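Local coordinates for ABC transporter, solute-binding protein (Staphylococcus aureus, PDB 6LKK) that binds glucose 6-phosphate as the extracellular solute-binding sensor protein of a two-component signalling system, with a fold of the periplasmic-binding-protein class, at residues L3-P8 with V27-K32; G52-G57 with I218-N223. One frame throughout, in Å; residues are numbered along the deposited sequence.

Contact 1. Residues L3-P8 with V27-K32. With G6P (6-O-phosphono-alpha-D-glucopyranose), chain B.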
loop_
_atom_site.group_PDB
_atom_site.type_symbol
_atom_site.label_atom_id
_atom_site.label_comp_id
_atom_site.label_asym_id
_atom_site.label_seq_id
_atom_site.Cartn_x
_atom_site.Cartn_y
_atom_site.Cartn_z
ATOM N N LEU A 3 -20.076 -3.872 -11.416
ATOM C CA LEU A 3 -19.002 -4.644 -10.801
ATOM C C LEU A 3 -18.354 -3.780 -9.729
ATOM O O LEU A 3 -17.775 -2.733 -10.038
ATOM C CB LEU A 3 -17.973 -5.080 -11.845
ATOM C CG LEU A 3 -16.963 -6.153 -11.434
ATOM C CD1 LEU A 3 -16.309 -6.728 -12.675
ATOM C CD2 LEU A 3 -15.894 -5.615 -10.482
ATOM N N THR A 4 -18.446 -4.220 -8.479
ATOM C CA THR A 4 -17.967 -3.446 -7.341
ATOM C C THR A 4 -16.568 -3.903 -6.946
ATOM O O THR A 4 -16.326 -5.100 -6.756
ATOM C CB THR A 4 -18.924 -3.578 -6.155
ATOM O OG1 THR A 4 -20.199 -3.032 -6.514
ATOM C CG2 THR A 4 -18.388 -2.837 -4.935
ATOM N N VAL A 5 -15.659 -2.941 -6.816
ATOM C CA VAL A 5 -14.281 -3.182 -6.410
ATOM C C VAL A 5 -14.082 -2.571 -5.029
ATOM O O VAL A 5 -14.414 -1.401 -4.811
ATOM C CB VAL A 5 -13.289 -2.577 -7.423
ATOM C CG1 VAL A 5 -11.845 -2.752 -6.956
ATOM C CG2 VAL A 5 -13.487 -3.194 -8.805
ATOM N N TYR A 6 -13.550 -3.362 -4.098
ATOM C CA TYR A 6 -13.057 -2.834 -2.830
ATOM C C TYR A 6 -11.602 -2.428 -3.016
ATOM O O TYR A 6 -10.810 -3.198 -3.565
ATOM C CB TYR A 6 -13.139 -3.870 -1.707
ATOM C CG TYR A 6 -14.486 -4.511 -1.467
ATOM C CD1 TYR A 6 -14.896 -5.610 -2.210
ATOM C CD2 TYR A 6 -15.326 -4.053 -0.461
ATOM C CE1 TYR A 6 -16.121 -6.216 -1.976
ATOM C CE2 TYR A 6 -16.552 -4.651 -0.220
ATOM C CZ TYR A 6 -16.941 -5.731 -0.981
ATOM O OH TYR A 6 -18.157 -6.330 -0.745
ATOM N N SER A 7 -11.243 -1.229 -2.558
ATOM C CA SER A 7 -9.842 -0.843 -2.683
ATOM C C SER A 7 -9.426 0.228 -1.683
ATOM O O SER A 7 -10.114 1.247 -1.541
ATOM C CB SER A 7 -9.551 -0.338 -4.095
ATOM O OG SER A 7 -8.184 0.014 -4.213
ATOM N N PRO A 8 -8.300 0.045 -0.983
ATOM C CA PRO A 8 -7.742 1.146 -0.184
ATOM C C PRO A 8 -6.986 2.179 -1.001
ATOM O O PRO A 8 -6.558 3.194 -0.432
ATOM C CB PRO A 8 -6.798 0.422 0.786
ATOM C CG PRO A 8 -6.351 -0.770 0.018
ATOM C CD PRO A 8 -7.549 -1.206 -0.780
ATOM N N VAL A 27 -18.563 -2.324 -18.995
ATOM C CA VAL A 27 -19.041 -2.669 -17.663
ATOM C C VAL A 27 -18.868 -1.446 -16.777
ATOM O O VAL A 27 -17.861 -0.738 -16.883
ATOM C CB VAL A 27 -18.275 -3.875 -17.076
ATOM C CG1 VAL A 27 -18.749 -4.186 -15.663
ATOM C CG2 VAL A 27 -18.425 -5.096 -17.974
ATOM N N LYS A 28 -19.843 -1.195 -15.911
ATOM C CA LYS A 28 -19.748 -0.111 -14.941
ATOM C C LYS A 28 -19.057 -0.623 -13.683
ATOM O O LYS A 28 -19.447 -1.658 -13.131
ATOM C CB LYS A 28 -21.131 0.444 -14.595
ATOM C CG LYS A 28 -21.107 1.625 -13.621
ATOM C CD LYS A 28 -20.853 2.944 -14.336
ATOM C CE LYS A 28 -20.397 4.029 -13.367
ATOM N NZ LYS A 28 -18.966 3.876 -12.977
ATOM N N ILE A 29 -18.037 0.104 -13.234
ATOM C CA ILE A 29 -17.279 -0.252 -12.041
ATOM C C ILE A 29 -17.528 0.800 -10.973
ATOM O O ILE A 29 -17.333 1.998 -11.213
ATOM C CB ILE A 29 -15.776 -0.379 -12.340
ATOM C CG1 ILE A 29 -15.526 -1.570 -13.262
ATOM C CG2 ILE A 29 -14.983 -0.544 -11.041
ATOM C CD1 ILE A 29 -14.121 -1.643 -13.786
ATOM N N GLU A 30 -17.951 0.349 -9.797
ATOM C CA GLU A 30 -18.056 1.190 -8.616
ATOM C C GLU A 30 -16.983 0.769 -7.622
ATOM O O GLU A 30 -16.691 -0.423 -7.481
ATOM C CB GLU A 30 -19.446 1.082 -7.982
ATOM C CG GLU A 30 -20.570 1.565 -8.891
ATOM C CD GLU A 30 -21.930 1.547 -8.217
ATOM O OE1 GLU A 30 -22.083 0.845 -7.195
ATOM O OE2 GLU A 30 -22.847 2.239 -8.709
ATOM N N ILE A 31 -16.385 1.746 -6.945
ATOM C CA ILE A 31 -15.301 1.496 -6.002
ATOM C C ILE A 31 -15.807 1.758 -4.593
ATOM O O ILE A 31 -16.482 2.763 -4.340
ATOM C CB ILE A 31 -14.066 2.371 -6.286
ATOM C CG1 ILE A 31 -13.651 2.281 -7.759
ATOM C CG2 ILE A 31 -12.914 1.942 -5.381
ATOM C CD1 ILE A 31 -12.594 3.295 -8.152
ATOM N N LYS A 32 -15.466 0.860 -3.674
ATOM C CA LYS A 32 -15.686 1.066 -2.248
ATOM C C LYS A 32 -14.329 1.337 -1.610
ATOM O O LYS A 32 -13.475 0.445 -1.555
ATOM C CB LYS A 32 -16.368 -0.145 -1.617
ATOM C CG LYS A 32 -16.940 0.126 -0.236
ATOM C CD LYS A 32 -17.609 -1.108 0.352
ATOM C CE LYS A 32 -18.898 -1.466 -0.383
ATOM N NZ LYS A 32 -20.109 -1.176 0.433
HETATM C C1 G6P B . -0.550 0.568 1.478
HETATM C C2 G6P B . -0.620 -0.248 0.164
HETATM C C3 G6P B . -1.578 0.275 -0.841
HETATM C C4 G6P B . -2.776 0.817 -0.198
HETATM C C5 G6P B . -2.397 2.063 0.594
HETATM C C6 G6P B . -3.566 2.558 1.385
HETATM O O1 G6P B . 0.776 0.889 1.773
HETATM O O2 G6P B . 0.682 -0.314 -0.443
HETATM O O3 G6P B . -1.978 -0.845 -1.744
HETATM O O4 G6P B . -3.758 1.191 -1.196
HETATM O O5 G6P B . -1.295 1.827 1.547
HETATM O O6 G6P B . -3.999 1.529 2.246
HETATM P P G6P B . -4.232 1.857 3.888
HETATM O O1P G6P B . -4.813 0.610 4.531
HETATM O O2P G6P B . -5.209 3.037 4.055
HETATM O O3P G6P B . -2.927 2.185 4.517
#

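Contact 2. Residues G52-G57 with I218-N223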
loop_
_atom_site.group_PDB
_atom_site.type_symbol
_atom_site.label_atom_id
_atom_site.label_comp_id
_atom_site.label_asym_id
_atom_site.label_seq_id
_atom_site.Cartn_x
_atom_site.Cartn_y
_atom_site.Cartn_z
ATOM N N GLY A 52 -19.345 -7.093 -3.134
ATOM C CA GLY A 52 -18.702 -6.804 -4.394
ATOM C C GLY A 52 -17.910 -8.000 -4.889
ATOM O O GLY A 52 -17.975 -9.103 -4.347
ATOM N N ASP A 53 -17.126 -7.755 -5.933
ATOM C CA ASP A 53 -16.544 -8.832 -6.719
ATOM C C ASP A 53 -15.029 -8.914 -6.662
ATOM O O ASP A 53 -14.490 -10.016 -6.770
ATOM C CB ASP A 53 -16.975 -8.689 -8.185
ATOM C CG ASP A 53 -18.428 -9.062 -8.396
ATOM O OD1 ASP A 53 -18.736 -10.271 -8.370
ATOM O OD2 ASP A 53 -19.260 -8.147 -8.561
ATOM N N VAL A 54 -14.327 -7.794 -6.505
ATOM C CA VAL A 54 -12.869 -7.779 -6.559
ATOM C C VAL A 54 -12.341 -6.884 -5.448
ATOM O O VAL A 54 -12.915 -5.832 -5.152
ATOM C CB VAL A 54 -12.358 -7.300 -7.935
ATOM C CG1 VAL A 54 -10.838 -7.181 -7.941
ATOM C CG2 VAL A 54 -12.812 -8.254 -9.029
ATOM N N PHE A 55 -11.245 -7.314 -4.831
ATOM C CA PHE A 55 -10.505 -6.516 -3.861
ATOM C C PHE A 55 -9.127 -6.255 -4.452
ATOM O O PHE A 55 -8.426 -7.200 -4.820
ATOM C CB PHE A 55 -10.392 -7.250 -2.523
ATOM C CG PHE A 55 -10.079 -6.356 -1.357
ATOM C CD1 PHE A 55 -8.877 -5.673 -1.285
ATOM C CD2 PHE A 55 -10.983 -6.221 -0.317
ATOM C CE1 PHE A 55 -8.593 -4.857 -0.205
ATOM C CE2 PHE A 55 -10.701 -5.410 0.763
ATOM C CZ PHE A 55 -9.505 -4.728 0.819
ATOM N N MET A 56 -8.746 -4.983 -4.561
ATOM C CA MET A 56 -7.443 -4.632 -5.117
ATOM C C MET A 56 -6.763 -3.608 -4.222
ATOM O O MET A 56 -7.381 -2.620 -3.812
ATOM C CB MET A 56 -7.563 -4.098 -6.552
ATOM C CG MET A 56 -8.215 -2.735 -6.688
ATOM S SD MET A 56 -8.377 -2.236 -8.419
ATOM C CE MET A 56 -6.676 -1.893 -8.866
ATOM N N GLY A 57 -5.494 -3.849 -3.926
ATOM C CA GLY A 57 -4.731 -2.995 -3.044
ATOM C C GLY A 57 -4.560 -3.611 -1.667
ATOM O O GLY A 57 -5.298 -4.507 -1.249
ATOM N N ILE A 218 -4.445 -8.574 -5.600
ATOM C CA ILE A 218 -5.813 -8.574 -6.105
ATOM C C ILE A 218 -6.436 -9.924 -5.788
ATOM O O ILE A 218 -5.797 -10.968 -5.967
ATOM C CB ILE A 218 -5.874 -8.312 -7.624
ATOM C CG1 ILE A 218 -5.355 -6.918 -7.955
ATOM C CG2 ILE A 218 -7.302 -8.461 -8.138
ATOM C CD1 ILE A 218 -5.066 -6.722 -9.427
ATOM N N ALA A 219 -7.693 -9.908 -5.348
ATOM C CA ALA A 219 -8.391 -11.127 -4.968
ATOM C C ALA A 219 -9.844 -11.063 -5.422
ATOM O O ALA A 219 -10.446 -9.987 -5.490
ATOM C CB ALA A 219 -8.337 -11.357 -3.453
ATOM N N LEU A 220 -10.396 -12.235 -5.735
ATOM C CA LEU A 220 -11.812 -12.379 -6.043
ATOM C C LEU A 220 -12.591 -12.617 -4.754
ATOM O O LEU A 220 -12.223 -13.478 -3.948
ATOM C CB LEU A 220 -12.040 -13.536 -7.020
ATOM C CG LEU A 220 -11.384 -13.446 -8.401
ATOM C CD1 LEU A 220 -11.821 -14.618 -9.264
ATOM C CD2 LEU A 220 -11.716 -12.132 -9.091
ATOM N N VAL A 221 -13.665 -11.858 -4.569
ATOM C CA VAL A 221 -14.476 -11.919 -3.357
ATOM C C VAL A 221 -15.540 -12.992 -3.518
ATOM O O VAL A 221 -16.209 -13.079 -4.556
ATOM C CB VAL A 221 -15.113 -10.548 -3.066
ATOM C CG1 VAL A 221 -16.041 -10.623 -1.857
ATOM C CG2 VAL A 221 -14.034 -9.502 -2.843
ATOM N N LYS A 222 -15.715 -13.807 -2.480
ATOM C CA LYS A 222 -16.737 -14.846 -2.500
ATOM C C LYS A 222 -18.103 -14.207 -2.288
ATOM O O LYS A 222 -18.341 -13.565 -1.258
ATOM C CB LYS A 222 -16.459 -15.897 -1.429
ATOM C CG LYS A 222 -17.394 -17.094 -1.511
ATOM C CD LYS A 222 -17.140 -18.101 -0.401
ATOM C CE LYS A 222 -15.869 -18.898 -0.646
ATOM N NZ LYS A 222 -15.517 -19.754 0.519
ATOM N N ASN A 223 -18.997 -14.376 -3.259
ATOM C CA ASN A 223 -20.328 -13.795 -3.186
ATOM C C ASN A 223 -21.307 -14.735 -3.877
ATOM O O ASN A 223 -20.923 -15.764 -4.441
ATOM C CB ASN A 223 -20.353 -12.392 -3.803
ATOM C CG ASN A 223 -19.878 -12.376 -5.243
ATOM O OD1 ASN A 223 -19.872 -13.401 -5.921
ATOM N ND2 ASN A 223 -19.478 -11.202 -5.718
#

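Contact 1. Residues L3-P8 with V27-K32
Strands 3-7 and 28-32 run parallel, their axes 4.6 Å apart at closest approach and 29° askew, so that L3, T4, V5 and Y6 pair with I29, E30, I31 and K32. Five backbone hydrogen bonds join them: L3 N to K28 O, E30 N to L3 O, V5 N to E30 O, K32 N to V5 O (2.7 Å) and S7 N to K32 O. All are nearly straight except the second, which bends to 150° at the hydrogen. L3, V5, I29 and I31 share one face of the sheet, turned to helix 11-25, where L18 touches both isoleucines. There V5 and I29 meet through their CG2 methyls, 3.8 Å apart, and L3 CB meets V27 CG1 at 4.0 Å. On the other face the Y6 ring and the K32 chain lie side by side and point the same way, K32 CD coming to 3.7 Å from Y6 CE2. With CG anti to the backbone N (chi1 -165°), the lysine brings CD and CE to the CD2-CE2 side of the ring. The Y6 hydroxyl is bound beyond this pair, by E46 and by the backbone N of G52. K28 folds back, its NZ 3.1 Å from I29 O and above that carbonyl plane, while E22 gives it a salt bridge. Past the strand end, P8 CB touches O6 of the bound glucose 6-phosphate at 3.3 Å. Strand 2-7, helix 11-25 and strand 28-33 form a beta-alpha-beta unit, a recurring element of the solute-binding-protein fold, whose first strand leads straight into the ligand pocket.

Contact 2. Residues G52-G57 with I218-N223
I218 lies across from M56 in an antiparallel, non-hydrogen-bonded pair, its CG1 3.8 Å from M56 CB. With CG1 anti to the carbonyl carbon (chi1 -64°), the CG2 branch is left anti to the backbone N and comes to 3.8 Å from V54 CG1, so this one side chain touches both residues on its face of strand 54-56. A219 forms the hydrogen-bonded pair with F55: F55 N to A219 O and A219 N to F55 O are both 2.9 Å. The F55 ring leaves the sheet on the A219 side and packs against L39, L40 and L43 of helix 36-45. L220 returns to the I218 face, where the methyl CD2 of L220 rests 4.0 Å from V54 CG2 and V234 of helix 230-237 packs on it. V221 N gives D53 O an almost straight bond of 3.0 Å, although it reaches the oxygen from above the carbonyl plane; CB and CG1 of the valine both lie against G52 O. N223 ends the pairing with its amide: ND2 binds D53 OD1 at 2.9 Å and also the carbonyl O of G52. The carboxylate and amide planes are 81° apart; ND2 meets OD1 from above the carboxylate plane, while OD1 lies in the plane of the amide. The same OD1 also accepts the backbone N-H of H227, so two hydrogen bonds grip this oxygen. A short strand paired antiparallel with a long one returning late in the sequence fits the type II periplasmic-binding-protein fold, and here it leads to G57 in the sugar-phosphate pocket.

Both contacts belong to one sheet, their centres 9 Å apart, and strand 2-7 joins them, pairing with 28-33 in contact 1 and running beside 54-56 of contact 2. Y6 ties the two contacts together: its N reaches V54 O at 2.8 Å, and its CB packs on the F55 ring. Contact 1 is partly buried, with charged K28, E30 and K32 at an outer strand; contact 2 is buried throughout, and its D53-N223 pair is enclosed. One is parallel and local, closed over a single helix, the other antiparallel and distant in sequence. P8 and G57 bring both to the same ligand.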